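PDB 3GRH: putative acyl-CoA thioester hydrolase YbhC from Escherichia coli K-12, which is a putative thioesterase of the outer membrane, built on the pectinesterase beta-helix fold, that neither binds pectin nor shows pectinesterase activity. Local coordinates for residues P75-G80 and V96-I101; V87-T90 and A94-D97; N105-I110 and G202-N207; D160-G165 and Y175-C180. One frame throughout, in Å; residues are numbered along the deposited sequence.

Contact 1 of 4, residues P75-G80 and V96-I101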
loop_
_atom_site.group_PDB
_atom_site.type_symbol
_atom_site.label_atom_id
_atom_site.label_comp_id
_atom_site.label_asym_id
_atom_site.label_seq_id
_atom_site.Cartn_x
_atom_site.Cartn_y
_atom_site.Cartn_z
ATOM N N PRO A 75 -14.461 -21.591 9.344
ATOM C CA PRO A 75 -13.159 -21.032 9.704
ATOM C C PRO A 75 -12.465 -21.708 10.874
ATOM O O PRO A 75 -13.072 -22.454 11.623
ATOM C CB PRO A 75 -13.497 -19.604 10.085
ATOM C CG PRO A 75 -14.952 -19.668 10.487
ATOM C CD PRO A 75 -15.591 -20.728 9.706
ATOM N N ASP A 76 -11.169 -21.447 11.002
ATOM C CA ASP A 76 -10.394 -21.975 12.108
ATOM C C ASP A 76 -10.676 -21.226 13.389
ATOM O O ASP A 76 -10.675 -21.849 14.470
ATOM C CB ASP A 76 -8.902 -21.934 11.794
ATOM C CG ASP A 76 -8.538 -22.840 10.635
ATOM O OD1 ASP A 76 -8.534 -24.067 10.842
ATOM O OD2 ASP A 76 -8.258 -22.370 9.517
ATOM N N PHE A 77 -10.862 -19.922 13.261
ATOM C CA PHE A 77 -11.124 -19.033 14.379
ATOM C C PHE A 77 -12.168 -18.011 13.987
ATOM O O PHE A 77 -12.330 -17.668 12.820
ATOM C CB PHE A 77 -9.855 -18.291 14.761
ATOM C CG PHE A 77 -8.725 -19.195 15.097
ATOM C CD1 PHE A 77 -8.670 -19.772 16.345
ATOM C CD2 PHE A 77 -7.784 -19.549 14.155
ATOM C CE1 PHE A 77 -7.651 -20.679 16.686
ATOM C CE2 PHE A 77 -6.766 -20.417 14.483
ATOM C CZ PHE A 77 -6.696 -20.980 15.737
ATOM N N VAL A 78 -12.952 -17.613 15.005
ATOM C CA VAL A 78 -13.966 -16.594 14.836
ATOM C C VAL A 78 -13.840 -15.495 15.874
ATOM O O VAL A 78 -13.934 -15.790 17.063
ATOM C CB VAL A 78 -15.375 -17.131 14.929
ATOM C CG1 VAL A 78 -16.331 -16.002 14.619
ATOM C CG2 VAL A 78 -15.581 -18.285 13.926
ATOM N N VAL A 79 -13.726 -14.241 15.432
ATOM C CA VAL A 79 -13.595 -13.109 16.325
ATOM C C VAL A 79 -14.921 -12.409 16.327
ATOM O O VAL A 79 -15.535 -12.182 15.260
ATOM C CB VAL A 79 -12.480 -12.162 15.853
ATOM C CG1 VAL A 79 -12.384 -11.011 16.790
ATOM C CG2 VAL A 79 -11.118 -12.845 15.733
ATOM N N GLY A 80 -15.412 -12.060 17.516
ATOM C CA GLY A 80 -16.714 -11.486 17.618
ATOM C C GLY A 80 -16.955 -10.997 19.008
ATOM O O GLY A 80 -16.088 -11.099 19.872
ATOM N N VAL A 96 -5.136 -14.236 15.984
ATOM C CA VAL A 96 -3.855 -14.357 15.251
ATOM C C VAL A 96 -2.848 -15.136 16.041
ATOM O O VAL A 96 -2.221 -16.014 15.532
ATOM C CB VAL A 96 -3.280 -12.982 14.871
ATOM C CG1 VAL A 96 -1.825 -13.072 14.383
ATOM C CG2 VAL A 96 -4.176 -12.288 13.831
ATOM N N ASP A 97 -2.679 -14.808 17.339
ATOM C CA ASP A 97 -1.818 -15.566 18.199
ATOM C C ASP A 97 -2.187 -17.022 18.267
ATOM O O ASP A 97 -1.297 -17.839 18.176
ATOM C CB ASP A 97 -1.814 -14.958 19.590
ATOM C CG ASP A 97 -1.178 -13.589 19.675
ATOM O OD1 ASP A 97 -0.640 -13.082 18.686
ATOM O OD2 ASP A 97 -1.176 -12.970 20.802
ATOM N N ALA A 98 -3.483 -17.350 18.334
ATOM C CA ALA A 98 -3.867 -18.727 18.413
ATOM C C ALA A 98 -3.535 -19.470 17.131
ATOM O O ALA A 98 -3.298 -20.682 17.177
ATOM C CB ALA A 98 -5.371 -18.880 18.708
ATOM N N ALA A 99 -3.578 -18.760 16.011
ATOM C CA ALA A 99 -3.204 -19.350 14.739
ATOM C C ALA A 99 -1.707 -19.603 14.682
ATOM O O ALA A 99 -1.227 -20.662 14.253
ATOM C CB ALA A 99 -3.626 -18.423 13.577
ATOM N N ILE A 100 -0.940 -18.624 15.094
ATOM C CA ILE A 100 0.526 -18.687 15.013
ATOM C C ILE A 100 1.125 -19.762 15.912
ATOM O O ILE A 100 2.020 -20.477 15.474
ATOM C CB ILE A 100 1.164 -17.345 15.346
ATOM C CG1 ILE A 100 0.773 -16.303 14.339
ATOM C CG2 ILE A 100 2.731 -17.489 15.401
ATOM C CD1 ILE A 100 1.268 -16.535 12.954
ATOM N N ILE A 101 0.595 -19.916 17.101
ATOM C CA ILE A 101 1.163 -20.913 18.066
ATOM C C ILE A 101 1.073 -22.330 17.526
ATOM O O ILE A 101 1.765 -23.218 18.037
ATOM C CB ILE A 101 0.648 -20.788 19.493
ATOM C CG1 ILE A 101 -0.857 -20.943 19.606
ATOM C CG2 ILE A 101 1.077 -19.393 20.059
ATOM C CD1 ILE A 101 -1.416 -21.209 21.053
#
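Phe77 on strand 77-79 and Ala99 on helix 92-100 bring the two backbones to their closest approach, with 7.9 Å between their CA atoms. Strand 77-79, this helix and the neighbouring parallel strand 108-112 form a beta-alpha-beta unit, in which the chain leaves an outermost strand of the parallel beta-helix, runs through the helix and returns one place further along. The packing is carried by a single ring. Phe77 points the first bond of its side chain toward the helix, and CG stands anti to the carbonyl carbon, beside the backbone N (chi1 -57°), which carries the phenyl group into the interval between strand and helix. There its far end meets two successive alanines: CE1 comes to 3.5 Å from Ala98 CB, while CE2, on the other side of CZ, lies 3.7 Å from Ala99 CA and 3.8 Å from Ala99 CB. Ala98 CB and Ala99 CA both approach obliquely to the ring, and the side-chain contacts are apolar. The two methyls are small enough to let the CE1-CZ-CE2 end of the ring come right up to the helix surface. Phe77 also touches Thr88, Lys102 and Gln108, while Ala99 reaches on to Ile130 of strand 130-134. An alanine here would remove the ring, and a gap would probably open between the strand and the helix, leaving Ala98 CB without its aromatic neighbour. CZ also approaches the helix backbone: Phe77 CZ lies 3.7 Å from Ala98 O and 3.8 Å from Ala98 C.

Contact 2 of 4, residues V87-T90 and A94-D97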
loop_
_atom_site.group_PDB
_atom_site.type_symbol
_atom_site.label_atom_id
_atom_site.label_comp_id
_atom_site.label_asym_id
_atom_site.label_seq_id
_atom_site.Cartn_x
_atom_site.Cartn_y
_atom_site.Cartn_z
ATOM N N VAL A 87 -18.163 -17.740 18.461
ATOM C CA VAL A 87 -16.999 -16.865 18.673
ATOM C C VAL A 87 -15.965 -17.627 19.488
ATOM O O VAL A 87 -16.316 -18.272 20.508
ATOM C CB VAL A 87 -17.406 -15.565 19.409
ATOM C CG1 VAL A 87 -16.235 -14.812 19.884
ATOM C CG2 VAL A 87 -18.299 -14.694 18.516
ATOM N N THR A 88 -14.712 -17.574 19.021
ATOM C CA THR A 88 -13.578 -18.164 19.724
ATOM C C THR A 88 -12.801 -17.084 20.497
ATOM O O THR A 88 -12.258 -17.349 21.549
ATOM C CB THR A 88 -12.629 -18.995 18.747
ATOM O OG1 THR A 88 -12.105 -18.175 17.711
ATOM C CG2 THR A 88 -13.373 -20.103 18.052
ATOM N N HIS A 89 -12.740 -15.877 19.971
ATOM C CA HIS A 89 -11.877 -14.833 20.515
ATOM C C HIS A 89 -12.536 -13.484 20.416
ATOM O O HIS A 89 -13.331 -13.289 19.532
ATOM C CB HIS A 89 -10.623 -14.794 19.670
ATOM C CG HIS A 89 -9.766 -15.996 19.846
ATOM N ND1 HIS A 89 -9.902 -17.127 19.068
ATOM C CD2 HIS A 89 -8.812 -16.268 20.754
ATOM C CE1 HIS A 89 -9.066 -18.046 19.516
ATOM N NE2 HIS A 89 -8.372 -17.543 20.511
ATOM N N THR A 90 -12.211 -12.551 21.277
ATOM C CA THR A 90 -12.870 -11.230 21.260
ATOM C C THR A 90 -11.975 -10.131 20.703
ATOM O O THR A 90 -12.404 -8.969 20.546
ATOM C CB THR A 90 -13.373 -10.849 22.635
ATOM O OG1 THR A 90 -12.289 -10.977 23.551
ATOM C CG2 THR A 90 -14.537 -11.807 23.047
ATOM N N ALA A 94 -5.693 -11.835 19.532
ATOM C CA ALA A 94 -5.770 -13.115 20.210
ATOM C C ALA A 94 -5.974 -14.274 19.259
ATOM O O ALA A 94 -5.442 -15.395 19.489
ATOM C CB ALA A 94 -6.864 -13.039 21.262
ATOM N N ALA A 95 -6.800 -14.073 18.230
ATOM C CA ALA A 95 -7.028 -15.100 17.245
ATOM C C ALA A 95 -5.793 -15.305 16.402
ATOM O O ALA A 95 -5.498 -16.394 16.032
ATOM C CB ALA A 95 -8.225 -14.723 16.313
ATOM N N VAL A 96 -5.136 -14.236 15.984
ATOM C CA VAL A 96 -3.855 -14.357 15.251
ATOM C C VAL A 96 -2.848 -15.136 16.041
ATOM O O VAL A 96 -2.221 -16.014 15.532
ATOM C CB VAL A 96 -3.280 -12.982 14.871
ATOM C CG1 VAL A 96 -1.825 -13.072 14.383
ATOM C CG2 VAL A 96 -4.176 -12.288 13.831
ATOM N N ASP A 97 -2.679 -14.808 17.339
ATOM C CA ASP A 97 -1.818 -15.566 18.199
ATOM C C ASP A 97 -2.187 -17.022 18.267
ATOM O O ASP A 97 -1.297 -17.839 18.176
ATOM C CB ASP A 97 -1.814 -14.958 19.590
ATOM C CG ASP A 97 -1.178 -13.589 19.675
ATOM O OD1 ASP A 97 -0.640 -13.082 18.686
ATOM O OD2 ASP A 97 -1.176 -12.970 20.802
#
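The imidazole of His89 lies with one face over the backbone of Ala95, so that Ala95 CA sits 3.9 Å from the ring centroid and only 12° off the ring normal. This is a CH-pi contact with the alpha carbon almost directly above the ring centre, and the CA atoms of His89 and Ala95 are 5.9 Å apart. With chi1 at -69° the imidazole swings away from its own carbonyl and onto the helix. The methyl of Ala95 lies by ND1 and CG, 4.0 Å from His89 ND1, whereas Ala94 meets the opposite flank, its CB 3.8 Å from His89 CD2. The ring's rotation is probably fixed by Thr88, whose OG1 is hydrogen-bonded to His89 ND1 at 2.8 Å; the same OG1 accepts a hydrogen bond from the backbone N of Val78, tying the imidazole indirectly to strand 77-79. His89 also bonds through its backbone to Val78 and Gly80. The loop thus follows the strand before the chain enters helix 92-100, and the ring rests on the first turn of that helix. A short helix packed at one end of the coil, as here, belongs to the right-handed parallel beta-helix of the pectinesterase family.

Contact 3 of 4, residues N105-I110 and G202-N207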
loop_
_atom_site.group_PDB
_atom_site.type_symbol
_atom_site.label_atom_id
_atom_site.label_comp_id
_atom_site.label_asym_id
_atom_site.label_seq_id
_atom_site.Cartn_x
_atom_site.Cartn_y
_atom_site.Cartn_z
ATOM N N ASN A 105 2.217 -25.246 8.599
ATOM C CA ASN A 105 2.435 -24.812 7.194
ATOM C C ASN A 105 1.120 -24.588 6.456
ATOM O O ASN A 105 1.076 -23.923 5.375
ATOM C CB ASN A 105 3.205 -25.898 6.403
ATOM C CG ASN A 105 4.631 -26.048 6.831
ATOM O OD1 ASN A 105 5.239 -25.130 7.386
ATOM N ND2 ASN A 105 5.199 -27.225 6.553
ATOM N N LYS A 106 0.033 -25.078 7.033
ATOM C CA LYS A 106 -1.258 -24.951 6.416
ATOM C C LYS A 106 -1.821 -23.579 6.666
ATOM O O LYS A 106 -1.653 -22.990 7.731
ATOM C CB LYS A 106 -2.221 -26.020 6.918
ATOM C CG LYS A 106 -2.190 -27.277 6.049
ATOM C CD LYS A 106 -3.403 -28.227 6.299
ATOM C CE LYS A 106 -4.779 -27.465 6.442
ATOM N NZ LYS A 106 -5.438 -27.321 5.065
ATOM N N ARG A 107 -2.527 -23.081 5.657
ATOM C CA ARG A 107 -3.208 -21.789 5.789
ATOM C C ARG A 107 -4.324 -21.834 6.824
ATOM O O ARG A 107 -5.107 -22.839 6.887
ATOM C CB ARG A 107 -3.814 -21.370 4.441
ATOM C CG ARG A 107 -4.540 -20.146 4.500
ATOM C CD ARG A 107 -4.946 -19.588 3.137
ATOM N NE ARG A 107 -3.784 -19.177 2.394
ATOM C CZ ARG A 107 -3.103 -18.037 2.619
ATOM N NH1 ARG A 107 -3.463 -17.198 3.558
ATOM N NH2 ARG A 107 -2.008 -17.820 1.948
ATOM N N GLN A 108 -4.413 -20.784 7.660
ATOM C CA GLN A 108 -5.463 -20.663 8.655
ATOM C C GLN A 108 -6.325 -19.507 8.383
ATOM O O GLN A 108 -5.826 -18.499 7.903
ATOM C CB GLN A 108 -4.890 -20.541 10.028
ATOM C CG GLN A 108 -4.081 -21.719 10.286
ATOM C CD GLN A 108 -3.545 -21.725 11.607
ATOM O OE1 GLN A 108 -4.218 -22.134 12.548
ATOM N NE2 GLN A 108 -2.299 -21.334 11.718
ATOM N N TYR A 109 -7.614 -19.683 8.638
ATOM C CA TYR A 109 -8.636 -18.716 8.323
ATOM C C TYR A 109 -9.295 -18.196 9.583
ATOM O O TYR A 109 -9.750 -18.989 10.402
ATOM C CB TYR A 109 -9.698 -19.379 7.463
ATOM C CG TYR A 109 -9.199 -19.770 6.103
ATOM C CD1 TYR A 109 -9.348 -18.924 5.050
ATOM C CD2 TYR A 109 -8.648 -21.030 5.891
ATOM C CE1 TYR A 109 -8.893 -19.270 3.817
ATOM C CE2 TYR A 109 -8.207 -21.396 4.605
ATOM C CZ TYR A 109 -8.320 -20.459 3.610
ATOM O OH TYR A 109 -7.955 -20.696 2.291
ATOM N N ILE A 110 -9.326 -16.868 9.710
ATOM C CA ILE A 110 -9.880 -16.183 10.852
ATOM C C ILE A 110 -11.006 -15.329 10.345
ATOM O O ILE A 110 -10.807 -14.404 9.573
ATOM C CB ILE A 110 -8.842 -15.301 11.561
ATOM C CG1 ILE A 110 -7.704 -16.142 12.048
ATOM C CG2 ILE A 110 -9.528 -14.553 12.757
ATOM C CD1 ILE A 110 -6.430 -15.342 12.484
ATOM N N GLY A 202 2.161 -14.574 2.428
ATOM C CA GLY A 202 0.891 -15.219 2.243
ATOM C C GLY A 202 -0.301 -14.674 2.920
ATOM O O GLY A 202 -1.362 -15.289 2.780
ATOM N N LEU A 203 -0.184 -13.575 3.617
ATOM C CA LEU A 203 -1.365 -12.903 4.238
ATOM C C LEU A 203 -2.405 -12.653 3.188
ATOM O O LEU A 203 -2.100 -12.187 2.101
ATOM C CB LEU A 203 -0.927 -11.586 4.812
ATOM C CG LEU A 203 -2.024 -10.841 5.581
ATOM C CD1 LEU A 203 -2.144 -11.397 7.003
ATOM C CD2 LEU A 203 -1.636 -9.318 5.567
ATOM N N GLN A 204 -3.665 -12.938 3.539
ATOM C CA GLN A 204 -4.802 -12.601 2.728
ATOM C C GLN A 204 -5.767 -11.827 3.576
ATOM O O GLN A 204 -6.056 -12.240 4.677
ATOM C CB GLN A 204 -5.453 -13.878 2.273
ATOM C CG GLN A 204 -4.615 -14.613 1.272
ATOM C CD GLN A 204 -5.242 -15.914 0.800
ATOM O OE1 GLN A 204 -6.199 -16.474 1.357
ATOM N NE2 GLN A 204 -4.652 -16.459 -0.262
ATOM N N LEU A 205 -6.226 -10.682 3.101
ATOM C CA LEU A 205 -7.240 -9.826 3.790
ATOM C C LEU A 205 -8.412 -9.614 2.853
ATOM O O LEU A 205 -8.220 -9.393 1.695
ATOM C CB LEU A 205 -6.679 -8.470 4.138
ATOM C CG LEU A 205 -5.494 -8.437 5.046
ATOM C CD1 LEU A 205 -5.040 -7.009 5.304
ATOM C CD2 LEU A 205 -5.740 -9.114 6.416
ATOM N N GLN A 206 -9.609 -9.792 3.362
ATOM C CA GLN A 206 -10.799 -9.621 2.546
ATOM C C GLN A 206 -11.963 -9.055 3.364
ATOM O O GLN A 206 -12.227 -9.549 4.457
ATOM C CB GLN A 206 -11.172 -10.930 1.911
ATOM C CG GLN A 206 -12.368 -10.823 0.956
ATOM C CD GLN A 206 -12.539 -12.027 0.096
ATOM O OE1 GLN A 206 -13.303 -12.987 0.478
ATOM N NE2 GLN A 206 -11.884 -12.043 -1.049
ATOM N N ASN A 207 -12.735 -8.129 2.789
ATOM C CA ASN A 207 -14.027 -7.749 3.306
ATOM C C ASN A 207 -13.982 -7.165 4.698
ATOM O O ASN A 207 -14.750 -7.486 5.591
ATOM C CB ASN A 207 -15.071 -8.866 3.218
ATOM C CG ASN A 207 -16.476 -8.341 3.391
ATOM O OD1 ASN A 207 -16.823 -7.247 2.841
ATOM N ND2 ASN A 207 -17.335 -9.145 3.996
HETATM O O HOH W 1 -7.597 -18.476 0.229
#
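Gly202 O is gripped by two nitrogens of Arg107, NH2 at 2.7 Å and NH1 at 2.9 Å, both donating end-on from the guanidinium group. NH2 lies in the carbonyl plane, on a lone pair, while NH1 is tilted 25° from it. The chain of Arg107 bends at chi3 (-67°), which turns the group to the oxygen. Gln204 then stacks on one face of this group: its CD stands 3.5 Å above the centre of the Arg107 guanidinium, and the amide and guanidinium planes are 7° apart although the two side chains cross at about a right angle. NH1 also bonds Thr131 OG1, and the same hydroxyl pairs with Gln204 OE1, so one threonine serves both stacked groups. Gln204 OE1 takes a further bond, at 2.7 Å, from a water that accepts from Tyr109 OH at 3.1 Å. Gly202 needs to be a glycine: with its positive phi a CB would jam against the preceding carbonyl oxygen, and it would also lie about 3.3 Å from Arg107 NH2. In the parallel beta-helix, strand 130-134, which carries Thr131, lies between strands 108-112 and 204-206, so Arg107 reaches past one whole strand to hold the loop that leads into strand 204-206.

Contact 4 of 4, residues D160-G165 and Y175-C180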
loop_
_atom_site.group_PDB
_atom_site.type_symbol
_atom_site.label_atom_id
_atom_site.label_comp_id
_atom_site.label_asym_id
_atom_site.label_seq_id
_atom_site.Cartn_x
_atom_site.Cartn_y
_atom_site.Cartn_z
ATOM N N ASP A 160 -0.919 3.094 24.471
ATOM C CA ASP A 160 -2.022 2.938 23.523
ATOM C C ASP A 160 -2.014 1.618 22.840
ATOM O O ASP A 160 -3.087 1.060 22.535
ATOM C CB ASP A 160 -1.980 4.061 22.502
ATOM C CG ASP A 160 -2.419 5.409 23.079
ATOM O OD1 ASP A 160 -2.581 5.528 24.321
ATOM O OD2 ASP A 160 -2.442 6.358 22.275
ATOM N N VAL A 161 -0.824 1.091 22.515
ATOM C CA VAL A 161 -0.667 -0.193 21.787
ATOM C C VAL A 161 -0.745 -1.423 22.690
ATOM O O VAL A 161 -1.337 -2.447 22.281
ATOM C CB VAL A 161 0.679 -0.182 21.046
ATOM C CG1 VAL A 161 1.014 -1.525 20.454
ATOM C CG2 VAL A 161 0.564 0.849 19.888
ATOM N N ASN A 162 -0.252 -1.288 23.918
ATOM C CA ASN A 162 -0.143 -2.429 24.841
ATOM C C ASN A 162 -0.752 -2.322 26.171
ATOM O O ASN A 162 -0.051 -2.332 27.169
ATOM C CB ASN A 162 1.316 -2.784 24.920
ATOM C CG ASN A 162 1.560 -4.127 25.577
ATOM O OD1 ASN A 162 0.713 -4.997 25.531
ATOM N ND2 ASN A 162 2.765 -4.322 26.090
ATOM N N PRO A 163 -2.093 -2.291 26.217
ATOM C CA PRO A 163 -2.813 -2.448 27.454
ATOM C C PRO A 163 -2.935 -3.890 27.916
ATOM O O PRO A 163 -3.146 -4.794 27.094
ATOM C CB PRO A 163 -4.188 -1.826 27.124
ATOM C CG PRO A 163 -3.999 -1.117 25.829
ATOM C CD PRO A 163 -3.019 -2.001 25.105
ATOM N N ARG A 164 -2.785 -4.107 29.219
ATOM C CA ARG A 164 -3.106 -5.381 29.847
ATOM C C ARG A 164 -2.330 -6.583 29.304
ATOM O O ARG A 164 -2.845 -7.699 29.258
ATOM C CB ARG A 164 -4.627 -5.601 29.774
ATOM C CG ARG A 164 -5.432 -4.332 30.213
ATOM C CD ARG A 164 -6.940 -4.397 29.887
ATOM N NE ARG A 164 -7.335 -3.506 28.780
ATOM C CZ ARG A 164 -7.284 -3.812 27.483
ATOM N NH1 ARG A 164 -6.827 -4.992 27.078
ATOM N NH2 ARG A 164 -7.683 -2.925 26.569
ATOM N N GLY A 165 -1.082 -6.355 28.910
ATOM C CA GLY A 165 -0.211 -7.450 28.470
ATOM C C GLY A 165 -0.589 -8.094 27.163
ATOM O O GLY A 165 -0.340 -9.266 26.956
ATOM N N TYR A 175 8.511 -9.870 18.844
ATOM C CA TYR A 175 9.664 -9.283 18.191
ATOM C C TYR A 175 9.272 -7.977 17.492
ATOM O O TYR A 175 10.090 -7.045 17.373
ATOM C CB TYR A 175 10.322 -10.280 17.262
ATOM C CG TYR A 175 9.638 -10.491 15.952
ATOM C CD1 TYR A 175 10.017 -9.771 14.837
ATOM C CD2 TYR A 175 8.695 -11.486 15.803
ATOM C CE1 TYR A 175 9.355 -9.936 13.640
ATOM C CE2 TYR A 175 8.051 -11.713 14.572
ATOM C CZ TYR A 175 8.387 -10.946 13.483
ATOM O OH TYR A 175 7.734 -11.164 12.294
ATOM N N MET A 176 8.042 -7.939 16.968
ATOM C CA MET A 176 7.484 -6.746 16.274
ATOM C C MET A 176 7.278 -5.595 17.268
ATOM O O MET A 176 7.803 -4.482 17.098
ATOM C CB MET A 176 6.176 -7.110 15.584
ATOM C CG MET A 176 6.408 -8.063 14.441
ATOM S SD MET A 176 4.951 -8.800 13.687
ATOM C CE MET A 176 4.338 -7.405 12.756
ATOM N N TYR A 177 6.569 -5.877 18.354
ATOM C CA TYR A 177 6.300 -4.901 19.371
ATOM C C TYR A 177 7.581 -4.407 19.959
ATOM O O TYR A 177 7.736 -3.203 20.133
ATOM C CB TYR A 177 5.434 -5.497 20.433
ATOM C CG TYR A 177 5.167 -4.551 21.554
ATOM C CD1 TYR A 177 4.230 -3.520 21.375
ATOM C CD2 TYR A 177 5.867 -4.621 22.730
ATOM C CE1 TYR A 177 3.998 -2.611 22.371
ATOM C CE2 TYR A 177 5.622 -3.743 23.720
ATOM C CZ TYR A 177 4.678 -2.747 23.544
ATOM O OH TYR A 177 4.514 -1.855 24.635
ATOM N N ASP A 178 8.496 -5.316 20.261
ATOM C CA ASP A 178 9.759 -4.952 20.960
ATOM C C ASP A 178 10.653 -4.060 20.120
ATOM O O ASP A 178 11.319 -3.185 20.634
ATOM C CB ASP A 178 10.507 -6.211 21.325
ATOM C CG ASP A 178 11.576 -6.006 22.349
ATOM O OD1 ASP A 178 11.456 -5.140 23.245
ATOM O OD2 ASP A 178 12.541 -6.781 22.226
ATOM N N SER A 179 10.637 -4.233 18.816
ATOM C CA SER A 179 11.415 -3.348 17.930
ATOM C C SER A 179 10.992 -1.889 17.987
ATOM O O SER A 179 11.790 -0.961 17.718
ATOM C CB SER A 179 11.383 -3.835 16.463
ATOM O OG SER A 179 10.108 -3.682 15.841
ATOM N N CYS A 180 9.761 -1.656 18.377
ATOM C CA CYS A 180 9.250 -0.304 18.497
ATOM C C CYS A 180 9.369 0.207 19.940
ATOM O O CYS A 180 9.659 1.372 20.182
ATOM C CB CYS A 180 7.804 -0.323 18.130
ATOM S SG CYS A 180 7.485 -0.870 16.413
HETATM O O HOH W 2 5.065 -2.250 27.006
#
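Tyr177 is the residue through which segment 175-180 meets Val161 and Asn162; the residues before it on helix 174-181 look to other parts of the chain, Tyr175 OH bonding Gln199 and Met176 packing on Tyr122 and Trp197. Next comes Tyr177 itself, with CG anti to the backbone N (chi1 177°), projecting the ring across to the end of helix 154-161. Val161 CG1 meets the ring at its edge, 3.7 Å from Tyr177 CE1. Asn162, where the chain leaves the helical path, crosses at about a right angle, its CB 3.3 Å from Tyr177 OH and its amide plane 68° from the ring. A water lies 2.5 Å from Tyr177 OH and accepts from Asn162 ND2 at 3.2 Å, while Asn162 OD1 is held by Tyr167 N. These helices form an excursion of the beta-helix between strands 142-146 and 196-198, and Tyr177 also meets the nearly parallel rings of Tyr167 and Trp157. A serine in place of Tyr177 would take away the ring, and Tyr167 and Trp157 would probably lose their shared partner, with Val161 CG1 left without its ring edge. Further on, Ser179 OG bonds Met176 O at 2.7 Å, and Cys180 SG is joined by a disulfide to Cys192.

Contacts 1 and 2 use one helix, 92-100, and share Val96 and Asp97; one reaches it from strand 77-79, the other from the loop that follows. Their centres are 5 Å apart, and both lay an aromatic ring on alanines, one a plain apolar ring, the other an imidazole steadied by a threonine. Contact 3 shares their neighbourhood, since strands 77-79 and 108-112 are adjacent and Gln108 NE2 bonds Ala99 O, but its chemistry is polar, with an arginine, an amide and a water. All three are partly buried. Contact 4, about 23 Å from contact 3 between centres, is the buried one; it is nested in the loop that contact 3 closes, where helices rather than strands supply the partners.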